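Local coordinates for protein aldehyde dehydrogenase (Burkholderia vietnamiensis, PDB 5KF0) that probably oxidises aldehydes to carboxylic acids with a nicotinamide coenzyme as hydride acceptor, and binds NADPH in its coenzyme pocket, at residues L18-V23 and L206-F211; I158-F163 and S234-P239; A175-C180 and Y469-M474; F230-F235 and K253-L258. All blocks are in the same frame, centred on the assembly; numbering follows the deposited sequence. Where two conformers were deposited one is given.

Contacts 2 and 4 lie side by side in the coenzyme-binding sheet. Both use strand 232-236, share Ser-234 and Phe-235, and touch NADPH; their centres are 11 Å apart, and Gly-237 N and Glu-257 O, 3.0 Å apart, probably make a hydrogen bond between them. Contact 3 packs two helix ends beside contact 4, Met-474 CG reaching Leu-232 CD2 at 3.7 Å, yet the Met-474 side chain stays about 12 Å from the coenzyme. Contact 1 is farther out, 23 Å centre to centre from contact 2. It meets contact 3 where Leu-206 CD1 lies 3.9 Å from Leu-176 CD2, and plays no direct part in holding NADPH.

Contact 1: residues L18-V23 and L206-F211; sequences LANEAV and LPKGAF
Ala-19 rests its methyl on the backbone of Gly-209, with CB 3.8 Å from Gly-209 N, and its carbonyl oxygen lies beside CD of Lys-208. Next comes Asn-20, which ties the two segments together through both backbone and side chain. Its backbone N donates to Phe-211 O at 2.9 Å. With CG beside the backbone N (chi1 -53°), the amide reaches into the bend of 207-210. OD1 receives Gly-209 N at 2.9 Å, the donor standing 48° out of the carbonyl plane, and takes a weak second bond of 3.4 Å from Phe-211 N. At the other end of the amide, ND2 gives a weak bond to Pro-207 O (3.0 Å). Donors at OD1 and an acceptor at ND2 agree with this orientation of the buried amide. The same residue packs on the Phe-211 ring: CA sits over one face, a CH-pi contact 3.8 Å from the centroid, while CG comes within 3.5 Å of CE2 with the amide and ring planes 34° apart. Glu-21 then crosses Lys-208 at about a right angle, OE1 lying 3.3 Å from CE; the charged ends stay too far apart for a salt bridge. Behind the contact, Phe-211 leans on Ala-198 and Leu-201 of helix 192-202. Two turns thus meet here. Leu-18 to Glu-21 is a type I' turn, the tight two-residue loop of a beta hairpin between strands 13-18 and 21-23, and its Asn-20 plugs the type II turn Pro-207 to Ala-210 that leads into strand 211-213 at the edge of the coenzyme-binding sheet.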
# COMPACT_ATOMS: atom_id res chain seq x y z
N LEU A 18 34.51 -13.25 -12.15
CA LEU A 18 35.06 -12.13 -11.40
C LEU A 18 34.72 -10.87 -12.18
O LEU A 18 35.18 -10.70 -13.32
CB LEU A 18 36.57 -12.29 -11.22
CG LEU A 18 37.34 -11.11 -10.61
CD1 LEU A 18 36.84 -10.84 -9.22
CD2 LEU A 18 38.84 -11.39 -10.61
N ALA A 19 33.93 -9.99 -11.56
CA ALA A 19 33.48 -8.75 -12.20
C ALA A 19 32.94 -9.01 -13.60
O ALA A 19 33.38 -8.43 -14.60
CB ALA A 19 34.60 -7.71 -12.22
N ASN A 20 31.99 -9.94 -13.67
CA ASN A 20 31.16 -10.30 -14.81
C ASN A 20 31.86 -11.20 -15.81
O ASN A 20 31.21 -11.57 -16.79
CB ASN A 20 30.64 -9.09 -15.61
CG ASN A 20 29.93 -8.05 -14.76
OD1 ASN A 20 30.30 -7.77 -13.61
ND2 ASN A 20 28.90 -7.43 -15.35
N GLU A 21 33.14 -11.56 -15.64
CA GLU A 21 33.87 -12.25 -16.69
C GLU A 21 34.48 -13.56 -16.20
O GLU A 21 34.88 -13.68 -15.04
CB GLU A 21 34.97 -11.33 -17.28
CG GLU A 21 34.36 -10.06 -17.91
CD GLU A 21 35.37 -9.17 -18.63
OE1 GLU A 21 35.57 -8.01 -18.21
OE2 GLU A 21 35.96 -9.62 -19.62
N ALA A 22 34.55 -14.53 -17.11
CA ALA A 22 35.05 -15.86 -16.76
C ALA A 22 36.55 -15.86 -16.54
O ALA A 22 37.31 -15.28 -17.33
CB ALA A 22 34.71 -16.85 -17.87
N VAL A 23 36.99 -16.52 -15.46
CA VAL A 23 38.41 -16.68 -15.14
C VAL A 23 38.67 -18.16 -14.88
O VAL A 23 38.16 -18.72 -13.90
CB VAL A 23 38.84 -15.84 -13.93
CG1 VAL A 23 40.33 -16.02 -13.68
CG2 VAL A 23 38.50 -14.37 -14.14
N LEU A 206 25.38 -5.71 -18.19
CA LEU A 206 25.54 -5.17 -16.84
C LEU A 206 26.89 -4.47 -16.71
O LEU A 206 27.89 -4.92 -17.30
CB LEU A 206 25.46 -6.30 -15.81
CG LEU A 206 24.07 -6.84 -15.55
CD1 LEU A 206 24.18 -8.17 -14.80
CD2 LEU A 206 23.27 -5.82 -14.74
N PRO A 207 26.97 -3.39 -15.93
CA PRO A 207 28.27 -2.74 -15.68
C PRO A 207 29.25 -3.73 -15.07
O PRO A 207 28.88 -4.58 -14.27
CB PRO A 207 27.92 -1.62 -14.70
CG PRO A 207 26.44 -1.41 -14.83
CD PRO A 207 25.85 -2.72 -15.24
N LYS A 208 30.52 -3.61 -15.46
CA LYS A 208 31.54 -4.49 -14.91
C LYS A 208 31.65 -4.28 -13.40
O LYS A 208 31.70 -3.14 -12.91
CB LYS A 208 32.89 -4.24 -15.58
CG LYS A 208 32.97 -4.80 -16.98
CD LYS A 208 32.21 -6.12 -17.11
CE LYS A 208 32.52 -6.85 -18.42
NZ LYS A 208 31.53 -6.57 -19.49
N GLY A 209 31.67 -5.40 -12.67
CA GLY A 209 31.59 -5.39 -11.23
C GLY A 209 30.19 -5.59 -10.67
O GLY A 209 30.04 -5.70 -9.44
N ALA A 210 29.17 -5.61 -11.53
CA ALA A 210 27.82 -5.89 -11.04
C ALA A 210 27.74 -7.24 -10.35
O ALA A 210 26.97 -7.40 -9.39
CB ALA A 210 26.81 -5.86 -12.20
N PHE A 211 28.51 -8.23 -10.80
CA PHE A 211 28.44 -9.52 -10.13
C PHE A 211 29.76 -10.25 -10.20
O PHE A 211 30.55 -10.08 -11.14
CB PHE A 211 27.32 -10.39 -10.73
CG PHE A 211 27.64 -10.95 -12.09
CD1 PHE A 211 28.16 -12.22 -12.22
CD2 PHE A 211 27.37 -10.21 -13.24
CE1 PHE A 211 28.44 -12.75 -13.48
CE2 PHE A 211 27.64 -10.73 -14.51
CZ PHE A 211 28.17 -12.01 -14.62

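Contact 2: residues I158-F163 and S234-P239; sequences ISPFNF and SFTGSP. With NDP (NADPH dihydro-nicotinamide-adenine-dinucleotide phosphate), chain E.
Ser-234 O takes the backbone N of Ile-158 at 3.2 Å, while the hydroxyl of Ser-234 is held by Lys-171. Phe-235 follows, paired in parallel register with Ile-158. Its CG lies opposite the backbone N (chi1 170°), which brings ring atom CD1 to 3.6 Å from Ile-158 CG2, and both side chains border the adenosine ribose of NADPH: Phe-235 meets O4B with the ring edge, Ile-158 with CG2. Thr-236 N closes the ladder on Ile-158 O at 2.9 Å. This is the middle of the parallel, Rossmann-like sheet of the aldehyde dehydrogenase coenzyme domain, where adjacent strands 155-158 and 232-236 end and their loops spread around the dinucleotide. Thr-236 O touches Pro-160 CD at 3.3 Å, and Thr-236 CG2 lies 3.6 Å from C3N of the nicotinamide; Thr-236 OG1 bonds Lys-171. Gly-237 passes close to the nicotinamide ribose, its CA facing Pro-160 CB. Ser-238, the N-cap of helix 239-248, gives both its backbone N and its OG (2.7 Å) to phosphate oxygen O1A. From the facing loop, Phe-161 N reaches the other phosphate at O1N (3.1 Å), and Ser-159 O receives the hydroxyl O3B of the adenosine ribose.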
# COMPACT_ATOMS: atom_id res chain seq x y z
N ILE A 158 25.59 -15.94 0.35
CA ILE A 158 26.08 -17.29 0.61
C ILE A 158 24.89 -18.25 0.54
O ILE A 158 23.87 -18.00 1.20
CB ILE A 158 26.76 -17.38 1.99
CG1 ILE A 158 28.02 -16.50 2.05
CG2 ILE A 158 27.10 -18.84 2.32
CD1 ILE A 158 28.62 -16.40 3.46
N SER A 159 25.02 -19.34 -0.23
CA SER A 159 23.91 -20.25 -0.47
C SER A 159 24.29 -21.69 -0.17
O SER A 159 25.47 -22.04 -0.11
CB SER A 159 23.43 -20.12 -1.93
OG SER A 159 24.48 -20.33 -2.87
N PRO A 160 23.29 -22.58 0.04
CA PRO A 160 23.58 -23.94 0.49
C PRO A 160 23.54 -24.97 -0.62
O PRO A 160 23.32 -24.64 -1.79
CB PRO A 160 22.48 -24.20 1.51
CG PRO A 160 21.29 -23.53 0.84
CD PRO A 160 21.85 -22.27 0.17
N PHE A 161 23.73 -26.24 -0.26
CA PHE A 161 23.88 -27.26 -1.29
C PHE A 161 22.56 -27.76 -1.85
O PHE A 161 22.55 -28.32 -2.95
CB PHE A 161 24.67 -28.48 -0.76
CG PHE A 161 23.81 -29.48 0.00
CD1 PHE A 161 23.13 -30.49 -0.66
CD2 PHE A 161 23.70 -29.40 1.38
CE1 PHE A 161 22.33 -31.40 0.04
CE2 PHE A 161 22.93 -30.30 2.09
CZ PHE A 161 22.24 -31.31 1.42
N ASN A 162 21.45 -27.62 -1.12
CA ASN A 162 20.34 -28.53 -1.42
C ASN A 162 19.37 -28.00 -2.47
O ASN A 162 18.84 -28.78 -3.26
CB ASN A 162 19.58 -28.91 -0.15
CG ASN A 162 18.92 -27.72 0.51
OD1 ASN A 162 19.50 -26.64 0.60
ND2 ASN A 162 17.70 -27.92 0.98
N PHE A 163 19.11 -26.70 -2.49
CA PHE A 163 18.35 -26.06 -3.56
C PHE A 163 19.28 -25.00 -4.15
O PHE A 163 19.02 -23.79 -4.01
CB PHE A 163 17.04 -25.43 -3.09
CG PHE A 163 16.17 -26.31 -2.21
CD1 PHE A 163 16.09 -27.68 -2.40
CD2 PHE A 163 15.41 -25.74 -1.21
CE1 PHE A 163 15.27 -28.47 -1.59
CE2 PHE A 163 14.59 -26.51 -0.40
CZ PHE A 163 14.52 -27.88 -0.58
N SER A 234 23.63 -11.73 3.22
CA SER A 234 22.42 -12.54 3.20
C SER A 234 22.86 -13.99 3.06
O SER A 234 23.42 -14.38 2.04
CB SER A 234 21.48 -12.10 2.08
OG SER A 234 20.32 -12.93 2.05
N PHE A 235 22.60 -14.77 4.11
CA PHE A 235 23.11 -16.12 4.28
C PHE A 235 21.95 -17.10 4.31
O PHE A 235 21.00 -16.92 5.08
CB PHE A 235 23.93 -16.23 5.58
CG PHE A 235 24.29 -17.65 5.95
CD1 PHE A 235 25.46 -18.22 5.48
CD2 PHE A 235 23.45 -18.42 6.75
CE1 PHE A 235 25.79 -19.54 5.81
CE2 PHE A 235 23.76 -19.73 7.08
CZ PHE A 235 24.94 -20.29 6.61
N THR A 236 22.02 -18.14 3.48
CA THR A 236 21.10 -19.27 3.55
C THR A 236 21.91 -20.53 3.82
O THR A 236 22.80 -20.88 3.03
CB THR A 236 20.28 -19.40 2.25
OG1 THR A 236 19.56 -18.19 2.02
CG2 THR A 236 19.28 -20.57 2.38
N GLY A 237 21.60 -21.21 4.92
CA GLY A 237 22.38 -22.36 5.32
C GLY A 237 21.99 -22.80 6.72
O GLY A 237 20.90 -22.47 7.20
N SER A 238 22.90 -23.51 7.38
CA SER A 238 22.58 -24.13 8.66
C SER A 238 22.52 -23.09 9.78
O SER A 238 23.25 -22.09 9.76
CB SER A 238 23.60 -25.21 9.02
OG SER A 238 24.89 -24.66 9.26
N PRO A 239 21.65 -23.31 10.77
CA PRO A 239 21.59 -22.39 11.92
C PRO A 239 22.92 -22.24 12.62
O PRO A 239 23.29 -21.12 13.00
CB PRO A 239 20.54 -23.03 12.84
CG PRO A 239 19.72 -23.92 11.98
CD PRO A 239 20.55 -24.30 10.76
PA NDP E . 25.93 -25.07 5.59
O1A NDP E . 25.64 -24.15 6.72
O2A NDP E . 26.84 -26.23 6.00
O5B NDP E . 26.59 -24.32 4.35
C5B NDP E . 25.81 -23.28 3.72
C4B NDP E . 26.74 -22.33 3.02
O4B NDP E . 27.51 -21.59 4.00
C3B NDP E . 27.77 -23.00 2.09
O3B NDP E . 28.04 -22.16 0.97
C2B NDP E . 29.00 -23.06 3.00
O2B NDP E . 30.26 -23.12 2.30
C1B NDP E . 28.88 -21.71 3.68
N9A NDP E . 29.66 -21.57 4.90
C8A NDP E . 29.74 -22.42 5.97
N7A NDP E . 30.49 -21.97 6.95
C5A NDP E . 30.94 -20.75 6.48
C6A NDP E . 31.77 -19.76 7.05
N6A NDP E . 32.35 -19.87 8.26
N1A NDP E . 32.00 -18.64 6.33
C2A NDP E . 31.45 -18.53 5.12
N3A NDP E . 30.66 -19.39 4.48
C4A NDP E . 30.44 -20.48 5.22
O3 NDP E . 24.57 -25.64 5.01
PN NDP E . 24.23 -26.72 3.90
O1N NDP E . 24.86 -26.34 2.61
O2N NDP E . 24.61 -28.07 4.46
O5D NDP E . 22.65 -26.63 3.72
C5D NDP E . 21.69 -27.21 4.62
C4D NDP E . 21.23 -26.15 5.59
O4D NDP E . 20.65 -25.03 4.87
C3D NDP E . 20.14 -26.66 6.54
O3D NDP E . 20.33 -26.22 7.88
C2D NDP E . 18.87 -26.09 5.91
O2D NDP E . 17.75 -25.96 6.77
C1D NDP E . 19.38 -24.75 5.41
N1N NDP E . 18.46 -24.27 4.38
C2N NDP E . 17.73 -23.11 4.55
C3N NDP E . 16.76 -22.73 3.69
C7N NDP E . 16.04 -21.44 3.83
O7N NDP E . 15.67 -20.87 2.80
N7N NDP E . 15.76 -20.98 5.05
C4N NDP E . 16.36 -23.63 2.58
C5N NDP E . 17.41 -24.66 2.31
C6N NDP E . 18.32 -24.96 3.21
P2B NDP E . 30.90 -24.56 1.84
O1X NDP E . 29.89 -25.61 2.07
O2X NDP E . 31.30 -24.30 0.41
O3X NDP E . 32.15 -24.76 2.67

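Contact 3: residues A175-C180 and Y469-M474; sequences ALAAGC and YAIEDM
Met-474 is the main bump here. Its chain, extended beyond CG (chi2 176°, chi3 -169°), lies along the flank of helix 164-178 and lowers SD onto the backbone of Ala-175, 3.5 Å from Ala-175 N and 3.9 Å from Ala-175 CB. Ala-175, with only a methyl, lets the sulfur come down to the helix backbone. One turn on, Ala-178 presents its methyl to the notch between Ile-471 of helix 467-473 and Met-474 just past its end: CB is 4.3 Å from Met-474 CB and 4.4 Å from Ile-471 CG2. Ile-471 sets its far methyl CD1 against the methyl of Ala-177, CD1 to CB 3.9 Å. Both elements are helix ends, and the first finishes in a Schellman motif: Cys-180 N returns to Ala-175 O, and Gly-179 N makes a weak bond to Leu-176 O, with Gly-179 at positive phi as the C' residue. The chain turns off the helix there and brings Cys-180 to Met-474, so that SG lies 3.1 Å from Met-474 O and 4.0 Å from Met-474 CB. No hydrogen bond joins the two segments; small alanines admit the larger Ile-471 and Met-474. Pro-174 of the same helix also packs on these two, while Phe-157 of strand 155-158 touches Ala-175 and Met-474. On the far side of helix 467-473, Tyr-469 packs against Leu-132 of the second subunit.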
# COMPACT_ATOMS: atom_id res chain seq x y z
N ALA A 175 18.59 -8.74 -6.09
CA ALA A 175 19.71 -7.81 -6.14
C ALA A 175 19.74 -7.08 -7.48
O ALA A 175 19.95 -5.86 -7.52
CB ALA A 175 21.03 -8.55 -5.91
N LEU A 176 19.52 -7.81 -8.58
CA LEU A 176 19.49 -7.16 -9.89
C LEU A 176 18.30 -6.22 -10.01
O LEU A 176 18.43 -5.10 -10.54
CB LEU A 176 19.44 -8.23 -10.99
CG LEU A 176 20.69 -9.11 -11.08
CD1 LEU A 176 20.40 -10.35 -11.91
CD2 LEU A 176 21.84 -8.33 -11.68
N ALA A 177 17.13 -6.64 -9.50
CA ALA A 177 15.96 -5.77 -9.52
C ALA A 177 16.21 -4.50 -8.72
O ALA A 177 15.78 -3.41 -9.13
CB ALA A 177 14.75 -6.51 -8.94
N ALA A 178 16.90 -4.62 -7.58
CA ALA A 178 17.13 -3.49 -6.70
C ALA A 178 18.29 -2.61 -7.14
O ALA A 178 18.39 -1.47 -6.69
CB ALA A 178 17.40 -3.97 -5.27
N GLY A 179 19.18 -3.13 -7.99
CA GLY A 179 20.32 -2.36 -8.44
C GLY A 179 21.56 -2.49 -7.59
O GLY A 179 22.38 -1.56 -7.56
N CYS A 180 21.76 -3.65 -6.91
CA CYS A 180 22.92 -3.89 -6.05
C CYS A 180 23.95 -4.75 -6.76
O CYS A 180 23.61 -5.84 -7.25
CB CYS A 180 22.52 -4.62 -4.78
SG CYS A 180 21.51 -3.70 -3.64
N TYR A 469 10.38 -8.82 -0.48
CA TYR A 469 10.95 -8.68 0.85
C TYR A 469 12.46 -8.63 0.78
O TYR A 469 13.09 -7.88 1.53
CB TYR A 469 10.40 -9.83 1.72
CG TYR A 469 8.92 -9.93 1.43
CD1 TYR A 469 8.41 -10.92 0.58
CD2 TYR A 469 8.03 -8.97 1.91
CE1 TYR A 469 7.07 -10.96 0.24
CE2 TYR A 469 6.69 -9.01 1.57
CZ TYR A 469 6.22 -9.99 0.76
OH TYR A 469 4.88 -10.02 0.43
N ALA A 470 13.05 -9.37 -0.16
CA ALA A 470 14.48 -9.26 -0.41
C ALA A 470 14.85 -7.87 -0.93
O ALA A 470 15.86 -7.30 -0.51
CB ALA A 470 14.92 -10.35 -1.38
N ILE A 471 14.04 -7.31 -1.83
CA ILE A 471 14.29 -5.95 -2.33
C ILE A 471 14.30 -4.95 -1.18
O ILE A 471 15.14 -4.04 -1.14
CB ILE A 471 13.25 -5.57 -3.41
CG1 ILE A 471 13.51 -6.35 -4.70
CG2 ILE A 471 13.30 -4.06 -3.70
CD1 ILE A 471 12.43 -6.14 -5.77
N GLU A 472 13.38 -5.11 -0.22
CA GLU A 472 13.37 -4.21 0.93
C GLU A 472 14.68 -4.28 1.70
O GLU A 472 15.24 -3.24 2.09
CB GLU A 472 12.19 -4.53 1.85
CG GLU A 472 12.03 -3.51 2.96
CD GLU A 472 10.95 -3.84 3.95
OE1 GLU A 472 10.35 -4.94 3.86
OE2 GLU A 472 10.69 -2.99 4.83
N ASP A 473 15.21 -5.49 1.92
CA ASP A 473 16.46 -5.60 2.66
C ASP A 473 17.65 -5.11 1.85
O ASP A 473 18.65 -4.68 2.44
CB ASP A 473 16.70 -7.05 3.09
CG ASP A 473 15.84 -7.46 4.26
OD1 ASP A 473 15.46 -6.57 5.06
OD2 ASP A 473 15.54 -8.66 4.39
N MET A 474 17.58 -5.18 0.53
CA MET A 474 18.67 -4.78 -0.35
C MET A 474 18.59 -3.31 -0.74
O MET A 474 19.32 -2.88 -1.63
CB MET A 474 18.69 -5.66 -1.59
CG MET A 474 18.96 -7.11 -1.26
SD MET A 474 18.87 -8.20 -2.69
CE MET A 474 18.92 -9.76 -1.82

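Contact 4: residues F230-F235 and K253-L258; sequences FRLLSF and KVVLEL. With NDP (NADPH dihydro-nicotinamide-adenine-dinucleotide phosphate), chain E.
The Phe-235 ring has Leu-258 at its edge, where CD2 lies in the ring plane 3.6 Å from CE2, the two side chains crossing at about a right angle. Leu-256 approaches obliquely, its CD2 4.0 Å from Phe-235 CB. The second flat group is the carboxamide of the NADPH nicotinamide: its N7N gives one hydrogen to Leu-258 O (2.9 Å, nearly straight at 177°) and another to Glu-257 OE1 (3.1 Å). Those two bonds fix how the carboxamide is turned. Glu-257 bends at chi2 (-79°), which brings its carboxylate round to the amide, while OE2 takes a weak bond from Glu-465 N. Between the strands runs a regular parallel ladder, from Lys-253 N on Arg-231 O to Glu-257 N on Phe-235 O at 2.8 Å. On the face of Leu-232 and Ser-234, Leu-232 CD1 meets Val-255 CG2 at 3.9 Å, and Ser-234 OG, hydrogen-bonded to Lys-171, rests beside Val-255 CG1. Helix 239-248 connects the two strands as a beta-alpha-beta crossover and packs on the opposite face, with Val-241 and Leu-245 against Phe-235 and Trp-243 against Leu-256 and Leu-258; strand 155-158 flanks 232-236, and the short strand 461-462 pairs antiparallel with 253-257.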
# COMPACT_ATOMS: atom_id res chain seq x y z
N PHE A 230 31.09 -4.64 2.12
CA PHE A 230 29.76 -5.22 1.96
C PHE A 230 28.80 -4.51 2.90
O PHE A 230 29.10 -4.36 4.09
CB PHE A 230 29.78 -6.71 2.31
CG PHE A 230 30.37 -7.62 1.25
CD1 PHE A 230 29.87 -7.65 -0.04
CD2 PHE A 230 31.37 -8.54 1.60
CE1 PHE A 230 30.37 -8.55 -0.98
CE2 PHE A 230 31.88 -9.43 0.67
CZ PHE A 230 31.40 -9.43 -0.63
N ARG A 231 27.64 -4.10 2.39
CA ARG A 231 26.63 -3.44 3.22
C ARG A 231 25.54 -4.39 3.71
O ARG A 231 24.77 -4.02 4.61
CB ARG A 231 25.99 -2.28 2.44
CG ARG A 231 27.01 -1.36 1.78
CD ARG A 231 27.99 -0.75 2.78
NE ARG A 231 27.42 0.40 3.47
CZ ARG A 231 27.50 1.66 3.02
NH1 ARG A 231 28.13 1.93 1.89
NH2 ARG A 231 26.94 2.65 3.71
N LEU A 232 25.48 -5.59 3.15
CA LEU A 232 24.51 -6.61 3.52
C LEU A 232 25.18 -7.97 3.36
O LEU A 232 25.87 -8.20 2.37
CB LEU A 232 23.26 -6.55 2.63
CG LEU A 232 22.32 -7.76 2.70
CD1 LEU A 232 21.63 -7.83 4.07
CD2 LEU A 232 21.29 -7.73 1.58
N LEU A 233 25.00 -8.83 4.36
CA LEU A 233 25.27 -10.25 4.24
C LEU A 233 23.93 -10.96 4.27
O LEU A 233 23.16 -10.79 5.22
CB LEU A 233 26.16 -10.76 5.38
CG LEU A 233 26.17 -12.29 5.56
CD1 LEU A 233 26.88 -12.99 4.40
CD2 LEU A 233 26.82 -12.68 6.88
N SER A 234 23.63 -11.73 3.22
CA SER A 234 22.42 -12.54 3.20
C SER A 234 22.86 -13.99 3.06
O SER A 234 23.42 -14.38 2.04
CB SER A 234 21.48 -12.10 2.08
OG SER A 234 20.32 -12.93 2.05
N PHE A 235 22.60 -14.77 4.11
CA PHE A 235 23.11 -16.12 4.28
C PHE A 235 21.95 -17.10 4.31
O PHE A 235 21.00 -16.92 5.08
CB PHE A 235 23.93 -16.23 5.58
CG PHE A 235 24.29 -17.65 5.95
CD1 PHE A 235 25.46 -18.22 5.48
CD2 PHE A 235 23.45 -18.42 6.75
CE1 PHE A 235 25.79 -19.54 5.81
CE2 PHE A 235 23.76 -19.73 7.08
CZ PHE A 235 24.94 -20.29 6.61
N LYS A 253 24.26 -4.95 7.59
CA LYS A 253 23.00 -5.63 7.82
C LYS A 253 23.16 -7.13 7.58
O LYS A 253 23.92 -7.56 6.70
CB LYS A 253 21.93 -5.06 6.90
CG LYS A 253 20.54 -5.65 7.09
CD LYS A 253 19.54 -4.96 6.19
CE LYS A 253 18.14 -5.50 6.40
NZ LYS A 253 17.66 -5.30 7.80
N VAL A 254 22.44 -7.94 8.36
CA VAL A 254 22.50 -9.39 8.26
C VAL A 254 21.09 -9.94 8.07
O VAL A 254 20.18 -9.59 8.83
CB VAL A 254 23.15 -10.02 9.51
CG1 VAL A 254 23.11 -11.55 9.42
CG2 VAL A 254 24.58 -9.53 9.65
N VAL A 255 20.93 -10.80 7.06
CA VAL A 255 19.70 -11.56 6.82
C VAL A 255 20.08 -13.03 6.88
O VAL A 255 21.08 -13.43 6.28
CB VAL A 255 19.08 -11.21 5.46
CG1 VAL A 255 17.95 -12.19 5.12
CG2 VAL A 255 18.57 -9.76 5.42
N LEU A 256 19.29 -13.83 7.61
CA LEU A 256 19.58 -15.25 7.81
C LEU A 256 18.38 -16.09 7.41
O LEU A 256 17.27 -15.86 7.89
CB LEU A 256 19.92 -15.55 9.28
CG LEU A 256 21.13 -14.81 9.85
CD1 LEU A 256 21.28 -15.18 11.32
CD2 LEU A 256 22.42 -15.15 9.08
N GLU A 257 18.60 -17.09 6.56
CA GLU A 257 17.59 -18.07 6.16
C GLU A 257 18.12 -19.44 6.59
O GLU A 257 19.01 -19.99 5.94
CB GLU A 257 17.34 -18.02 4.65
CG GLU A 257 16.52 -16.81 4.20
CD GLU A 257 15.03 -16.99 4.44
OE1 GLU A 257 14.60 -18.07 4.92
OE2 GLU A 257 14.29 -16.02 4.17
N LEU A 258 17.58 -19.99 7.68
CA LEU A 258 18.20 -21.16 8.29
C LEU A 258 17.27 -22.37 8.28
O LEU A 258 16.47 -22.52 7.35
CB LEU A 258 18.66 -20.81 9.71
CG LEU A 258 19.36 -19.44 9.79
CD1 LEU A 258 19.60 -19.03 11.23
CD2 LEU A 258 20.69 -19.44 9.01
PA NDP E . 25.93 -25.07 5.59
O1A NDP E . 25.64 -24.15 6.72
O2A NDP E . 26.84 -26.23 6.00
O5B NDP E . 26.59 -24.32 4.35
C5B NDP E . 25.81 -23.28 3.72
C4B NDP E . 26.74 -22.33 3.02
O4B NDP E . 27.51 -21.59 4.00
C3B NDP E . 27.77 -23.00 2.09
O3B NDP E . 28.04 -22.16 0.97
C2B NDP E . 29.00 -23.06 3.00
O2B NDP E . 30.26 -23.12 2.30
C1B NDP E . 28.88 -21.71 3.68
N9A NDP E . 29.66 -21.57 4.90
C8A NDP E . 29.74 -22.42 5.97
N7A NDP E . 30.49 -21.97 6.95
C5A NDP E . 30.94 -20.75 6.48
C6A NDP E . 31.77 -19.76 7.05
N6A NDP E . 32.35 -19.87 8.26
N1A NDP E . 32.00 -18.64 6.33
C2A NDP E . 31.45 -18.53 5.12
N3A NDP E . 30.66 -19.39 4.48
C4A NDP E . 30.44 -20.48 5.22
O3 NDP E . 24.57 -25.64 5.01
PN NDP E . 24.23 -26.72 3.90
O1N NDP E . 24.86 -26.34 2.61
O2N NDP E . 24.61 -28.07 4.46
O5D NDP E . 22.65 -26.63 3.72
C5D NDP E . 21.69 -27.21 4.62
C4D NDP E . 21.23 -26.15 5.59
O4D NDP E . 20.65 -25.03 4.87
C3D NDP E . 20.14 -26.66 6.54
O3D NDP E . 20.33 -26.22 7.88
C2D NDP E . 18.87 -26.09 5.91
O2D NDP E . 17.75 -25.96 6.77
C1D NDP E . 19.38 -24.75 5.41
N1N NDP E . 18.46 -24.27 4.38
C2N NDP E . 17.73 -23.11 4.55
C3N NDP E . 16.76 -22.73 3.69
C7N NDP E . 16.04 -21.44 3.83
O7N NDP E . 15.67 -20.87 2.80
N7N NDP E . 15.76 -20.98 5.05
C4N NDP E . 16.36 -23.63 2.58
C5N NDP E . 17.41 -24.66 2.31
C6N NDP E . 18.32 -24.96 3.21
P2B NDP E . 30.90 -24.56 1.84
O1X NDP E . 29.89 -25.61 2.07
O2X NDP E . 31.30 -24.30 0.41
O3X NDP E . 32.15 -24.76 2.67